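Local coordinates for putative cytochrome P450 154A1 (Streptomyces coelicolor, PDB 1ODO), which belongs to the cytochrome P450 family and holds a haem together with a bound 4-phenyl-1H-imidazole in a largely helical fold, at residues V138-R141 and Q142-Y146. Numbering follows the deposited sequence.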
# COMPACT_ATOMS: atom_id res chain seq x y z
N VAL A 138 16.48 14.09 12.91
CA VAL A 138 16.46 12.69 12.50
C VAL A 138 15.36 12.47 11.46
O VAL A 138 14.22 12.90 11.67
CB VAL A 138 16.18 11.77 13.71
CG1 VAL A 138 16.07 10.33 13.27
CG2 VAL A 138 17.28 11.93 14.75
N ASP A 139 15.69 11.83 10.35
CA ASP A 139 14.69 11.58 9.32
C ASP A 139 13.98 10.30 9.75
O ASP A 139 14.45 9.19 9.49
CB ASP A 139 15.33 11.38 7.95
CG ASP A 139 14.29 11.20 6.85
OD1 ASP A 139 13.11 11.00 7.18
OD2 ASP A 139 14.66 11.25 5.66
N LEU A 140 12.84 10.46 10.41
CA LEU A 140 12.06 9.33 10.90
C LEU A 140 11.63 8.34 9.82
O LEU A 140 11.44 7.15 10.10
CB LEU A 140 10.82 9.86 11.64
CG LEU A 140 10.30 8.99 12.79
CD1 LEU A 140 11.37 8.87 13.87
CD2 LEU A 140 9.04 9.61 13.36
N ARG A 141 11.49 8.81 8.59
CA ARG A 141 11.09 7.93 7.50
C ARG A 141 12.18 6.88 7.28
O ARG A 141 11.89 5.69 7.15
CB ARG A 141 10.85 8.74 6.22
CG ARG A 141 10.26 7.93 5.07
CD ARG A 141 9.93 8.80 3.86
NE ARG A 141 9.54 7.98 2.71
CZ ARG A 141 8.32 7.49 2.51
NH1 ARG A 141 7.35 7.72 3.38
NH2 ARG A 141 8.08 6.73 1.45
N GLN A 142 13.43 7.32 7.27
CA GLN A 142 14.55 6.41 7.07
C GLN A 142 14.97 5.62 8.31
O GLN A 142 15.42 4.48 8.20
CB GLN A 142 15.78 7.18 6.56
CG GLN A 142 15.60 7.82 5.19
CD GLN A 142 15.23 6.81 4.12
OE1 GLN A 142 15.84 5.74 4.02
NE2 GLN A 142 14.24 7.15 3.30
N GLU A 143 14.82 6.22 9.49
CA GLU A 143 15.21 5.54 10.73
C GLU A 143 14.16 4.68 11.42
O GLU A 143 14.50 3.90 12.32
CB GLU A 143 15.78 6.56 11.72
CG GLU A 143 16.98 7.32 11.17
CD GLU A 143 18.05 6.40 10.62
OE1 GLU A 143 18.44 5.45 11.33
OE2 GLU A 143 18.49 6.61 9.46
N LEU A 144 12.89 4.80 11.02
CA LEU A 144 11.84 4.01 11.64
C LEU A 144 10.79 3.49 10.66
O LEU A 144 10.56 2.28 10.57
CB LEU A 144 11.13 4.82 12.74
CG LEU A 144 9.93 4.11 13.40
CD1 LEU A 144 10.41 2.85 14.11
CD2 LEU A 144 9.24 5.04 14.39
N ALA A 145 10.16 4.40 9.93
CA ALA A 145 9.13 4.04 8.96
C ALA A 145 9.54 2.98 7.93
O ALA A 145 8.79 2.05 7.67
CB ALA A 145 8.63 5.31 8.25
N TYR A 146 10.73 3.12 7.36
CA TYR A 146 11.21 2.16 6.37
C TYR A 146 11.73 0.83 6.94
O TYR A 146 11.32 -0.24 6.50
CB TYR A 146 12.30 2.79 5.49
CG TYR A 146 11.79 3.37 4.18
CD1 TYR A 146 12.02 4.71 3.85
CD2 TYR A 146 11.11 2.57 3.26
CE1 TYR A 146 11.57 5.24 2.63
CE2 TYR A 146 10.66 3.09 2.04
CZ TYR A 146 10.90 4.42 1.73
OH TYR A 146 10.45 4.93 0.54
O HOH W 1 13.70 10.00 3.62
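Arg-141, in the short helix 140-145 of this P450 fold, lays its extended side chain obliquely across the CD1-CE1 side of Tyr-146, five residues on and just past that range, and the pair illustrates how a wide helical turn brings residues i and i+5 together. With CG anti to the backbone N (chi1 -172°), the arginine passes CD1 and CE1 with its CG and reaches on until NE lies 3.4 Å from Tyr-146 CE1. The guanidinium and ring planes stand 78° apart, and Arg-141 NH2 donates to Tyr-146 OH over 3.1 Å, the hydroxyl oxygen lying 31° out of the guanidinium plane. Both polar ends are tied further: Arg-141 NH1 forms a salt bridge with Asp-252 and a hydrogen bond with Asn-249, while Tyr-146 OH meets Glu-245.

The pi-type turn shows in the backbone. Leu-140 O accepts from both Leu-144 N and Ala-145 N, the latter at 3.0 Å, and Arg-141 O from Tyr-146 N at 2.8 Å. Leu-140 and Leu-144 both touch Leu-371 of helix 357-374.

At the other end, Asp-139 leaves the strand 138-139 as N-cap. Its OD1 takes the amide of Arg-141 from above the carboxylate plane and also accepts from Leu-401 N, linking the helix start to the residues just before strand 402-404. A water bridges the other carboxylate oxygen to Gln-142, donating to Asp-139 OD2 at 2.6 Å and accepting from Gln-142 NE2 at 2.9 Å.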